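Local coordinates for 2,5-dihydroxypyridine 5,6-dioxygenase (Pseudomonas putida KT2440, PDB 7CUP), which catalyses the iron-dependent opening of the 2,5-dihydroxypyridine ring by dioxygen between carbons 5 and 6, giving N-formylmaleamate in nicotinate degradation, at residues A28-H33 with D99-L104; V57-F62 with T79-N84; M132-D137 with D188-G193; E136-R141 with G269-A274. All blocks are in the same frame, centred on the assembly; numbering follows the deposited sequence.

Contacts 1 and 2 sit at one end of the five-stranded parallel sheet, where strands 26-31 and 53-58 are neighbours; contact 1 is buried between inner strands, whereas contact 2, at the outermost strand, is only partly buried and borders another subunit. The two touch through Ser32 and Leu59. Contact 3 reaches the far edge of the same sheet and is buried, as is contact 4, centred about 7 Å from it; contact 3 uses the loop leading into helix 136-151, contact 4 its first turns. Chemistry follows place: backbone and hydroxyl bonds with leucine and methionine packing in 1, apolar packing in 2, a proline CH-pi contact on tryptophan in 3, a largely buried salt-bridge network in 4.

Contact 1. Residues A28-H33 with D99-L104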
loop_
_atom_site.group_PDB
_atom_site.type_symbol
_atom_site.label_atom_id
_atom_site.label_comp_id
_atom_site.label_asym_id
_atom_site.label_seq_id
_atom_site.Cartn_x
_atom_site.Cartn_y
_atom_site.Cartn_z
ATOM N N ALA A 28 5.139 17.595 17.951
ATOM C CA ALA A 28 4.037 17.299 17.021
ATOM C C ALA A 28 4.601 17.279 15.602
ATOM O O ALA A 28 5.270 18.255 15.192
ATOM C CB ALA A 28 2.946 18.323 17.188
ATOM N N VAL A 29 4.335 16.194 14.887
ATOM C CA VAL A 29 4.681 16.046 13.451
ATOM C C VAL A 29 3.407 16.339 12.662
ATOM O O VAL A 29 2.446 15.558 12.758
ATOM C CB VAL A 29 5.293 14.680 13.105
ATOM C CG1 VAL A 29 5.666 14.641 11.629
ATOM C CG2 VAL A 29 6.503 14.385 13.970
ATOM N N LEU A 30 3.390 17.502 12.011
ATOM C CA LEU A 30 2.237 18.007 11.225
ATOM C C LEU A 30 2.347 17.488 9.793
ATOM O O LEU A 30 3.425 17.643 9.157
ATOM C CB LEU A 30 2.254 19.523 11.243
ATOM C CG LEU A 30 1.184 20.151 10.361
ATOM C CD1 LEU A 30 -0.224 19.725 10.791
ATOM C CD2 LEU A 30 1.351 21.651 10.364
ATOM N N LYS A 31 1.291 16.864 9.311
ATOM C CA LYS A 31 1.296 16.297 7.937
ATOM C C LYS A 31 -0.073 16.474 7.287
ATOM O O LYS A 31 -1.043 16.748 8.000
ATOM C CB LYS A 31 1.663 14.806 7.969
ATOM C CG LYS A 31 0.732 13.946 8.805
ATOM C CD LYS A 31 1.056 12.481 8.718
ATOM C CE LYS A 31 0.035 11.610 9.403
ATOM N NZ LYS A 31 0.306 10.192 9.092
ATOM N N SER A 32 -0.115 16.275 5.970
ATOM C CA SER A 32 -1.347 16.195 5.146
ATOM C C SER A 32 -1.183 15.038 4.155
ATOM O O SER A 32 -0.187 14.342 4.265
ATOM C CB SER A 32 -1.622 17.530 4.468
ATOM O OG SER A 32 -2.929 17.546 3.902
ATOM N N HIS A 33 -2.132 14.797 3.244
ATOM C CA HIS A 33 -2.099 13.561 2.408
ATOM C C HIS A 33 -0.864 13.560 1.484
ATOM O O HIS A 33 -0.367 12.497 1.148
ATOM C CB HIS A 33 -3.379 13.411 1.592
ATOM C CG HIS A 33 -3.412 14.294 0.396
ATOM N ND1 HIS A 33 -4.074 15.513 0.411
ATOM C CD2 HIS A 33 -2.893 14.150 -0.842
ATOM C CE1 HIS A 33 -3.932 16.082 -0.783
ATOM N NE2 HIS A 33 -3.206 15.274 -1.557
ATOM N N ASP A 99 6.971 20.550 10.633
ATOM C CA ASP A 99 5.971 20.778 9.567
ATOM C C ASP A 99 6.447 20.079 8.284
ATOM O O ASP A 99 7.419 20.523 7.663
ATOM C CB ASP A 99 5.744 22.285 9.461
ATOM C CG ASP A 99 4.827 22.692 8.333
ATOM O OD1 ASP A 99 4.226 21.773 7.717
ATOM O OD2 ASP A 99 4.776 23.909 8.055
ATOM N N THR A 100 5.752 19.021 7.881
ATOM C CA THR A 100 5.963 18.307 6.597
ATOM C C THR A 100 4.845 18.632 5.610
ATOM O O THR A 100 4.749 17.918 4.600
ATOM C CB THR A 100 6.023 16.793 6.823
ATOM O OG1 THR A 100 4.735 16.283 7.194
ATOM C CG2 THR A 100 7.008 16.413 7.899
ATOM N N MET A 101 4.049 19.681 5.832
ATOM C CA MET A 101 2.943 20.040 4.894
ATOM C C MET A 101 3.053 21.495 4.394
ATOM O O MET A 101 2.270 21.829 3.481
ATOM C CB MET A 101 1.561 19.809 5.521
ATOM C CG MET A 101 1.128 20.855 6.508
ATOM S SD MET A 101 -0.595 20.597 7.059
ATOM C CE MET A 101 -1.500 21.496 5.819
ATOM N N MET A 102 3.939 22.324 4.974
ATOM C CA MET A 102 4.281 23.689 4.479
ATOM C C MET A 102 3.143 24.629 4.849
ATOM O O MET A 102 2.417 25.050 3.950
ATOM C CB MET A 102 4.462 23.702 2.959
ATOM C CG MET A 102 5.857 23.963 2.501
ATOM S SD MET A 102 6.251 25.693 2.627
ATOM C CE MET A 102 5.500 26.297 1.123
ATOM N N LEU A 103 2.963 24.865 6.143
ATOM C CA LEU A 103 2.069 25.913 6.672
ATOM C C LEU A 103 2.691 27.234 6.262
ATOM O O LEU A 103 3.743 27.564 6.810
ATOM C CB LEU A 103 2.014 25.870 8.201
ATOM C CG LEU A 103 1.094 24.848 8.835
ATOM C CD1 LEU A 103 1.096 25.087 10.330
ATOM C CD2 LEU A 103 -0.317 24.916 8.269
ATOM N N LEU A 104 2.061 27.956 5.356
ATOM C CA LEU A 104 2.589 29.262 4.916
ATOM C C LEU A 104 2.531 30.231 6.108
ATOM O O LEU A 104 1.671 30.006 7.030
ATOM C CB LEU A 104 1.758 29.707 3.716
ATOM C CG LEU A 104 2.001 28.904 2.444
ATOM C CD1 LEU A 104 1.355 29.606 1.260
ATOM C CD2 LEU A 104 3.493 28.690 2.190
#
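Leu30 and Asp99 pair as a parallel beta bridge, CA to CA 4.9 Å, where strand 26-31 runs beside strand 96-99 in the parallel sheet, and the bridge continues in the bond from Thr100 N to Leu30 O (3.0 Å). The same carbonyl oxygen takes a second bond from Thr100 OG1 at 2.7 Å. This hydroxyl lies between its own backbone N and carbonyl carbon (chi1 70°), which turns it back toward the neighbouring strand, and it also brushes Lys31 CB. On the sheet face that carries Leu30 and Asp99, the leucine side chain packs against the departing loop. Its CG rests on Met101 SD at 3.8 Å, the two side chains crossing obliquely. Its CD2 presses against Leu103 CD1 at 3.4 Å, a tight pair of methyls on side chains that cross nearly at right angles. Met101 CB and CE reach on to Ser32, whose OG bonds to Leu59 O of segment 57-62.

Asp99 organises the loop itself. Its OD1 receives Met101 N, forming an Asx turn, and also Met102 N, both from the same face of the carboxylate; OD2 uses its syn lone pair for Leu103 N at 2.8 Å. The chain is thereby curled just past the strand end, bringing Met101 and Leu103 against Leu30. Three amides thus converge on one buried carboxylate, which would probably stabilise its negative charge, while the Leu30 carbonyl, with two hydrogen bonds, ties the start of the turn to the neighbouring strand.

Contact 2. Residues V57-F62 with T79-N84; sequences VELPAF and TALTGN
Leu59 and Phe62, in the segment that follows strand 53-58, an outer strand of the chain's parallel sheet, pack against a type I beta turn, Thr79 to Thr82. A type II turn from Leu81 to Asn84 follows, and Asn84 occupies the N-cap position of helix 85-92.

Apolar packing joins the segments. Leu59 CD1 lies 3.8 Å from Ala80 CB and 4.1 Å from Leu81 CD2, one methyl serving both turn residues. Leu59 CG is anti to the carbonyl carbon (chi1 -62°), and from there the chain extends its CD1 toward the turn. Phe62 CB approaches Ala80 CB from farther along the chain at 4.3 Å. Leu81 continues the apolar layer to Leu103 and to helix 107-114. Apart from these pairs, Ala80 CB makes a van der Waals contact with a backbone oxygen, Pro60 O, at 3.6 Å.

Polar bonds shape the turn from within. Thr79 OG1 accepts from Leu81 N to make an ST turn, and Thr82 OG1 accepts from Thr79 N at 3.0 Å in a nearly straight bond (170°). Together with the backbone bond from Thr82 N to Thr79 O, they fix the turn that presents Ala80 to Leu59.

Across the strand edge, Glu58 pairs antiparallel with a strand of a neighbouring subunit, so the sheet runs on between chains. At the other end of the contact, Thr79 O stands over one face of the Phe62 ring, offset toward the rim and 3.7 Å from CD1.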
loop_
_atom_site.group_PDB
_atom_site.type_symbol
_atom_site.label_atom_id
_atom_site.label_comp_id
_atom_site.label_asym_id
_atom_site.label_seq_id
_atom_site.Cartn_x
_atom_site.Cartn_y
_atom_site.Cartn_z
ATOM N N VAL A 57 -0.186 15.168 13.817
ATOM C CA VAL A 57 -1.414 15.922 13.483
ATOM C C VAL A 57 -1.542 15.919 11.968
ATOM O O VAL A 57 -0.581 16.331 11.312
ATOM C CB VAL A 57 -1.356 17.347 14.040
ATOM C CG1 VAL A 57 -2.612 18.100 13.664
ATOM C CG2 VAL A 57 -1.163 17.316 15.541
ATOM N N GLU A 58 -2.655 15.395 11.466
ATOM C CA GLU A 58 -2.959 15.386 10.028
ATOM C C GLU A 58 -4.100 16.362 9.797
ATOM O O GLU A 58 -5.147 16.222 10.420
ATOM C CB GLU A 58 -3.297 13.992 9.505
ATOM C CG GLU A 58 -3.614 14.043 8.040
ATOM C CD GLU A 58 -3.505 12.746 7.269
ATOM O OE1 GLU A 58 -3.585 11.653 7.916
ATOM O OE2 GLU A 58 -3.355 12.852 5.999
ATOM N N LEU A 59 -3.877 17.300 8.902
ATOM C CA LEU A 59 -4.905 18.244 8.417
ATOM C C LEU A 59 -5.298 17.842 6.997
ATOM O O LEU A 59 -4.450 17.468 6.192
ATOM C CB LEU A 59 -4.312 19.653 8.431
ATOM C CG LEU A 59 -3.884 20.182 9.800
ATOM C CD1 LEU A 59 -3.441 21.616 9.715
ATOM C CD2 LEU A 59 -5.015 20.053 10.795
ATOM N N PRO A 60 -6.583 17.987 6.641
ATOM C CA PRO A 60 -7.006 17.977 5.246
ATOM C C PRO A 60 -6.258 19.058 4.459
ATOM O O PRO A 60 -6.041 20.165 4.995
ATOM C CB PRO A 60 -8.503 18.363 5.315
ATOM C CG PRO A 60 -8.931 18.068 6.739
ATOM C CD PRO A 60 -7.683 18.297 7.563
ATOM N N ALA A 61 -5.846 18.718 3.242
ATOM C CA ALA A 61 -5.178 19.637 2.299
ATOM C C ALA A 61 -6.089 20.826 2.045
ATOM O O ALA A 61 -7.311 20.622 1.799
ATOM C CB ALA A 61 -4.861 18.933 1.012
ATOM N N PHE A 62 -5.515 22.015 2.066
ATOM C CA PHE A 62 -6.231 23.258 1.716
ATOM C C PHE A 62 -5.956 23.558 0.248
ATOM O O PHE A 62 -4.778 23.555 -0.106
ATOM C CB PHE A 62 -5.800 24.418 2.609
ATOM C CG PHE A 62 -6.695 25.622 2.437
ATOM C CD1 PHE A 62 -7.916 25.696 3.098
ATOM C CD2 PHE A 62 -6.356 26.652 1.566
ATOM C CE1 PHE A 62 -8.755 26.785 2.917
ATOM C CE2 PHE A 62 -7.202 27.740 1.376
ATOM C CZ PHE A 62 -8.392 27.808 2.059
ATOM N N THR A 79 -4.733 28.988 4.784
ATOM C CA THR A 79 -4.079 27.682 4.988
ATOM C C THR A 79 -5.073 26.772 5.705
ATOM O O THR A 79 -6.198 27.214 6.025
ATOM C CB THR A 79 -2.760 27.803 5.780
ATOM O OG1 THR A 79 -3.011 27.951 7.185
ATOM C CG2 THR A 79 -1.884 28.946 5.322
ATOM N N ALA A 80 -4.639 25.562 6.014
ATOM C CA ALA A 80 -5.481 24.554 6.670
ATOM C C ALA A 80 -5.750 25.029 8.098
ATOM O O ALA A 80 -6.723 24.578 8.693
ATOM C CB ALA A 80 -4.831 23.199 6.586
ATOM N N LEU A 81 -4.984 25.990 8.600
ATOM C CA LEU A 81 -5.225 26.543 9.954
ATOM C C LEU A 81 -6.293 27.624 9.941
ATOM O O LEU A 81 -6.806 27.932 11.042
ATOM C CB LEU A 81 -3.922 27.092 10.527
ATOM C CG LEU A 81 -2.959 26.024 11.028
ATOM C CD1 LEU A 81 -1.815 26.689 11.751
ATOM C CD2 LEU A 81 -3.655 25.008 11.930
ATOM N N THR A 82 -6.633 28.196 8.792
ATOM C CA THR A 82 -7.582 29.341 8.778
ATOM C C THR A 82 -8.912 28.847 9.349
ATOM O O THR A 82 -9.390 27.838 8.836
ATOM C CB THR A 82 -7.760 29.962 7.391
ATOM O OG1 THR A 82 -6.437 30.273 6.939
ATOM C CG2 THR A 82 -8.643 31.192 7.425
ATOM N N GLY A 83 -9.447 29.526 10.367
ATOM C CA GLY A 83 -10.742 29.199 11.004
ATOM C C GLY A 83 -10.704 27.855 11.716
ATOM O O GLY A 83 -11.779 27.255 11.908
ATOM N N ASN A 84 -9.529 27.385 12.122
ATOM C CA ASN A 84 -9.341 26.015 12.681
ATOM C C ASN A 84 -8.523 26.117 13.978
ATOM O O ASN A 84 -7.335 25.632 14.089
ATOM C CB ASN A 84 -8.787 25.074 11.616
ATOM C CG ASN A 84 -9.079 23.633 11.955
ATOM O OD1 ASN A 84 -9.319 23.287 13.126
ATOM N ND2 ASN A 84 -9.050 22.791 10.941
#

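Contact 3. Residues M132-D137 with D188-G193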
loop_
_atom_site.group_PDB
_atom_site.type_symbol
_atom_site.label_atom_id
_atom_site.label_comp_id
_atom_site.label_asym_id
_atom_site.label_seq_id
_atom_site.Cartn_x
_atom_site.Cartn_y
_atom_site.Cartn_z
ATOM N N MET A 132 22.473 19.529 2.780
ATOM C CA MET A 132 22.512 20.767 3.601
ATOM C C MET A 132 22.086 20.458 5.053
ATOM O O MET A 132 21.389 21.253 5.650
ATOM C CB MET A 132 21.659 21.862 2.956
ATOM C CG MET A 132 22.236 22.288 1.651
ATOM S SD MET A 132 21.242 23.437 0.743
ATOM C CE MET A 132 20.093 22.338 -0.098
ATOM N N LEU A 133 22.521 19.334 5.600
ATOM C CA LEU A 133 22.270 18.979 7.025
ATOM C C LEU A 133 22.795 20.109 7.909
ATOM O O LEU A 133 23.950 20.519 7.774
ATOM C CB LEU A 133 23.001 17.681 7.345
ATOM C CG LEU A 133 22.706 17.112 8.724
ATOM C CD1 LEU A 133 21.281 16.589 8.794
ATOM C CD2 LEU A 133 23.715 16.026 9.049
ATOM N N PRO A 134 21.944 20.704 8.762
ATOM C CA PRO A 134 22.338 21.903 9.505
ATOM C C PRO A 134 23.501 21.701 10.503
ATOM O O PRO A 134 23.679 20.608 11.039
ATOM C CB PRO A 134 21.047 22.325 10.216
ATOM C CG PRO A 134 19.945 21.690 9.412
ATOM C CD PRO A 134 20.518 20.387 8.912
ATOM N N THR A 135 24.292 22.769 10.691
ATOM C CA THR A 135 25.479 22.851 11.595
ATOM C C THR A 135 25.348 24.076 12.509
ATOM O O THR A 135 24.766 25.082 12.090
ATOM C CB THR A 135 26.800 22.883 10.809
ATOM O OG1 THR A 135 26.877 24.069 10.012
ATOM C CG2 THR A 135 27.003 21.651 9.953
ATOM N N GLU A 136 25.840 23.964 13.740
ATOM C CA GLU A 136 26.053 25.112 14.666
ATOM C C GLU A 136 26.861 26.197 13.942
ATOM O O GLU A 136 26.564 27.365 14.116
ATOM C CB GLU A 136 26.746 24.611 15.934
ATOM C CG GLU A 136 25.989 23.462 16.589
ATOM C CD GLU A 136 26.188 23.214 18.080
ATOM O OE1 GLU A 136 25.862 24.101 18.871
ATOM O OE2 GLU A 136 26.599 22.102 18.440
ATOM N N ASP A 137 27.820 25.804 13.114
ATOM C CA ASP A 137 28.695 26.753 12.381
ATOM C C ASP A 137 27.852 27.556 11.386
ATOM O O ASP A 137 28.095 28.784 11.260
ATOM C CB ASP A 137 29.885 26.020 11.765
ATOM C CG ASP A 137 31.140 26.878 11.800
ATOM O OD1 ASP A 137 31.493 27.419 10.723
ATOM O OD2 ASP A 137 31.713 27.048 12.917
ATOM N N ASP A 188 12.124 28.021 11.642
ATOM C CA ASP A 188 13.266 27.839 10.709
ATOM C C ASP A 188 12.968 26.667 9.777
ATOM O O ASP A 188 11.911 26.016 9.934
ATOM C CB ASP A 188 14.584 27.697 11.465
ATOM C CG ASP A 188 15.802 28.240 10.726
ATOM O OD1 ASP A 188 15.865 28.083 9.476
ATOM O OD2 ASP A 188 16.723 28.789 11.418
ATOM N N HIS A 189 13.825 26.489 8.776
ATOM C CA HIS A 189 13.580 25.581 7.633
ATOM C C HIS A 189 14.837 24.765 7.436
ATOM O O HIS A 189 15.876 25.373 7.175
ATOM C CB HIS A 189 13.283 26.423 6.396
ATOM C CG HIS A 189 12.886 25.640 5.191
ATOM N ND1 HIS A 189 12.657 26.255 3.977
ATOM C CD2 HIS A 189 12.728 24.315 4.985
ATOM C CE1 HIS A 189 12.314 25.332 3.098
ATOM N NE2 HIS A 189 12.358 24.152 3.683
ATOM N N TRP A 190 14.758 23.459 7.645
ATOM C CA TRP A 190 15.812 22.539 7.197
ATOM C C TRP A 190 15.510 22.118 5.759
ATOM O O TRP A 190 14.500 21.443 5.557
ATOM C CB TRP A 190 15.824 21.374 8.160
ATOM C CG TRP A 190 16.703 20.250 7.730
ATOM C CD1 TRP A 190 17.746 20.246 6.844
ATOM C CD2 TRP A 190 16.569 18.925 8.211
ATOM N NE1 TRP A 190 18.279 18.987 6.770
ATOM C CE2 TRP A 190 17.570 18.161 7.589
ATOM C CE3 TRP A 190 15.662 18.324 9.081
ATOM C CZ2 TRP A 190 17.726 16.804 7.859
ATOM C CZ3 TRP A 190 15.820 16.984 9.346
ATOM C CH2 TRP A 190 16.846 16.248 8.757
ATOM N N PRO A 191 16.284 22.527 4.716
ATOM C CA PRO A 191 17.538 23.277 4.816
ATOM C C PRO A 191 17.454 24.776 4.493
ATOM O O PRO A 191 16.492 25.196 3.854
ATOM C CB PRO A 191 18.322 22.655 3.664
ATOM C CG PRO A 191 17.273 22.525 2.573
ATOM C CD PRO A 191 15.967 22.291 3.302
ATOM N N SER A 192 18.464 25.552 4.908
ATOM C CA SER A 192 18.545 27.009 4.635
ATOM C C SER A 192 19.980 27.485 4.883
ATOM O O SER A 192 20.912 26.776 4.458
ATOM C CB SER A 192 17.489 27.779 5.407
ATOM O OG SER A 192 17.601 27.598 6.821
ATOM N N GLY A 193 20.161 28.656 5.506
ATOM C CA GLY A 193 21.484 29.303 5.586
ATOM C C GLY A 193 21.502 30.636 4.860
ATOM O O GLY A 193 22.351 30.800 3.988
HETATM O O HOH W 1 20.472 23.740 6.394
#
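Pro134 lies over one face of the Trp190 indole, in a CH-pi contact that joins the loop between helices 126-131 and 136-151 to the segment that carries on from strand 187-189, an outer strand of the parallel sheet. Pro134 CD is 3.6 Å from the centroid of the five-membered ring and 24° off its normal; Trp190 CG, anti to the backbone N (chi1 171°), carries the indole there.

Further apolar contacts flank this one. Leu133 runs alongside the indole, with CD1 3.7 Å from Trp190 CZ2. Pro191, which follows a cis peptide bond, meets Met132 CB through its own CB at 3.5 Å, and the bent methionine brings CE near Pro191 CG. The indole also packs on Val15 of helix 5-18, and its NE1 donates to Leu129 O. Replacing Trp190 by an alanine would probably leave Pro134 and Leu133 without their aromatic partner, open a gap beside helix 5-18 and deprive Leu129 O of its donor.

A water bridges the backbones of the two segments, donating to Met132 O at 2.8 Å and accepting from Ser192 N at 3.1 Å; Ser192 OG donates to His189 O at 2.8 Å in the carbonyl plane.

Contact 4. Residues E136-R141 with G269-A274; sequences EDDKRR and GLQPRA
Leu270 O, in the loop leaving strand 263-269, the middle strand of a five-stranded antiparallel sheet, is gripped by Arg141 of helix 136-151 through two nitrogens, NH1 and NH2, each 2.9 Å away. The oxygen lies in the guanidinium plane; NH1 meets it on a lone pair, NH2 almost in line with the carbonyl bond. The arginine chain bends at chi3 (-58°), turning its end toward the loop. Gln271 sends NE2 to Asp138 OD2 at 3.0 Å from above the carboxylate plane; the same nitrogen also bonds to Ser192 O, while OE1 accepts from Arg273 N and so braces the type I turn from Gln271 to Ala274. Pro272 places CD 3.6 Å from Arg141 NH2. Arg273 then closes the contact: its NH2 makes a salt bridge to Asp138 OD2 at 2.8 Å, reaching it from the opposite face to Gln271, and also bonds to Leu133 O. A water joins Asp138 OD1, Gln271 OE1 and Arg273 NE.

Asp138 OD1 pairs with Arg141 NH2 at 2.9 Å, so one carboxylate serves two arginines. An alanine here is likely to leave both guanidinium groups without their shared counter-charge and Gln271 NE2 with one acceptor fewer. Asp138 and Arg141 are buried; two guanidinium groups against one carboxylate would probably keep Asp138 ionised, while Leu270 O and Leu133 O take up further N-H groups of the arginines.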
loop_
_atom_site.group_PDB
_atom_site.type_symbol
_atom_site.label_atom_id
_atom_site.label_comp_id
_atom_site.label_asym_id
_atom_site.label_seq_id
_atom_site.Cartn_x
_atom_site.Cartn_y
_atom_site.Cartn_z
ATOM N N GLU A 136 25.840 23.964 13.740
ATOM C CA GLU A 136 26.053 25.112 14.666
ATOM C C GLU A 136 26.861 26.197 13.942
ATOM O O GLU A 136 26.564 27.365 14.116
ATOM C CB GLU A 136 26.746 24.611 15.934
ATOM C CG GLU A 136 25.989 23.462 16.589
ATOM C CD GLU A 136 26.188 23.214 18.080
ATOM O OE1 GLU A 136 25.862 24.101 18.871
ATOM O OE2 GLU A 136 26.599 22.102 18.440
ATOM N N ASP A 137 27.820 25.804 13.114
ATOM C CA ASP A 137 28.695 26.753 12.381
ATOM C C ASP A 137 27.852 27.556 11.386
ATOM O O ASP A 137 28.095 28.784 11.260
ATOM C CB ASP A 137 29.885 26.020 11.765
ATOM C CG ASP A 137 31.140 26.878 11.800
ATOM O OD1 ASP A 137 31.493 27.419 10.723
ATOM O OD2 ASP A 137 31.713 27.048 12.917
ATOM N N ASP A 138 26.860 26.936 10.730
ATOM C CA ASP A 138 25.976 27.701 9.820
ATOM C C ASP A 138 25.299 28.809 10.638
ATOM O O ASP A 138 25.198 29.928 10.143
ATOM C CB ASP A 138 24.956 26.810 9.092
ATOM C CG ASP A 138 25.541 26.006 7.930
ATOM O OD1 ASP A 138 26.728 26.228 7.582
ATOM O OD2 ASP A 138 24.818 25.132 7.389
ATOM N N LYS A 139 24.755 28.479 11.799
ATOM C CA LYS A 139 24.032 29.444 12.672
ATOM C C LYS A 139 24.974 30.600 13.036
ATOM O O LYS A 139 24.546 31.777 12.936
ATOM C CB LYS A 139 23.551 28.768 13.953
ATOM C CG LYS A 139 22.672 29.663 14.804
ATOM C CD LYS A 139 22.561 29.206 16.224
ATOM C CE LYS A 139 21.720 30.143 17.049
ATOM N NZ LYS A 139 21.370 29.491 18.332
ATOM N N ARG A 140 26.192 30.259 13.449
ATOM C CA ARG A 140 27.213 31.265 13.839
ATOM C C ARG A 140 27.381 32.270 12.686
ATOM O O ARG A 140 27.255 33.499 12.934
ATOM C CB ARG A 140 28.527 30.581 14.242
ATOM C CG ARG A 140 29.584 31.550 14.763
ATOM C CD ARG A 140 30.967 30.956 14.933
ATOM N NE ARG A 140 31.517 30.325 13.729
ATOM C CZ ARG A 140 31.983 30.971 12.659
ATOM N NH1 ARG A 140 31.962 32.290 12.585
ATOM N NH2 ARG A 140 32.441 30.286 11.633
ATOM N N ARG A 141 27.625 31.781 11.467
ATOM C CA ARG A 141 27.930 32.640 10.294
ATOM C C ARG A 141 26.717 33.527 9.992
ATOM O O ARG A 141 26.893 34.730 9.713
ATOM C CB ARG A 141 28.364 31.787 9.098
ATOM C CG ARG A 141 29.691 31.071 9.313
ATOM C CD ARG A 141 30.269 30.366 8.087
ATOM N NE ARG A 141 29.322 29.375 7.579
ATOM C CZ ARG A 141 28.451 29.600 6.592
ATOM N NH1 ARG A 141 28.427 30.760 5.965
ATOM N NH2 ARG A 141 27.587 28.665 6.231
ATOM N N GLY A 269 22.656 35.100 0.489
ATOM C CA GLY A 269 22.784 33.674 0.789
ATOM C C GLY A 269 24.093 33.396 1.445
ATOM O O GLY A 269 25.090 34.027 1.032
ATOM N N LEU A 270 24.097 32.484 2.415
ATOM C CA LEU A 270 25.293 32.131 3.219
ATOM C C LEU A 270 25.463 30.619 3.262
ATOM O O LEU A 270 26.182 30.138 4.162
ATOM C CB LEU A 270 25.132 32.736 4.617
ATOM C CG LEU A 270 25.344 34.257 4.688
ATOM C CD1 LEU A 270 24.970 34.805 6.053
ATOM C CD2 LEU A 270 26.774 34.640 4.341
ATOM N N GLN A 271 24.887 29.892 2.302
ATOM C CA GLN A 271 24.921 28.400 2.291
ATOM C C GLN A 271 25.823 27.872 1.168
ATOM O O GLN A 271 25.396 27.653 0.037
ATOM C CB GLN A 271 23.488 27.847 2.195
ATOM C CG GLN A 271 23.393 26.341 2.370
ATOM C CD GLN A 271 24.210 25.814 3.521
ATOM O OE1 GLN A 271 25.370 25.440 3.369
ATOM N NE2 GLN A 271 23.566 25.723 4.674
ATOM N N PRO A 272 27.105 27.579 1.457
ATOM C CA PRO A 272 28.008 27.079 0.427
ATOM C C PRO A 272 27.704 25.637 -0.008
ATOM O O PRO A 272 28.158 25.236 -1.067
ATOM C CB PRO A 272 29.376 27.191 1.105
ATOM C CG PRO A 272 29.071 26.977 2.564
ATOM C CD PRO A 272 27.746 27.679 2.777
ATOM N N ARG A 273 26.941 24.884 0.781
ATOM C CA ARG A 273 26.527 23.506 0.396
ATOM C C ARG A 273 25.317 23.555 -0.552
ATOM O O ARG A 273 25.019 22.513 -1.180
ATOM C CB ARG A 273 26.305 22.673 1.659
ATOM C CG ARG A 273 27.600 22.411 2.417
ATOM C CD ARG A 273 27.403 21.533 3.657
ATOM N NE ARG A 273 26.678 22.258 4.693
ATOM C CZ ARG A 273 25.913 21.716 5.638
ATOM N NH1 ARG A 273 25.737 20.407 5.714
ATOM N NH2 ARG A 273 25.309 22.503 6.511
ATOM N N ALA A 274 24.660 24.711 -0.653
ATOM C CA ALA A 274 23.613 24.990 -1.653
ATOM C C ALA A 274 24.349 25.382 -2.927
ATOM O O ALA A 274 25.413 25.971 -2.806
ATOM C CB ALA A 274 22.684 26.093 -1.208
HETATM O O HOH W 2 27.411 24.948 5.295
#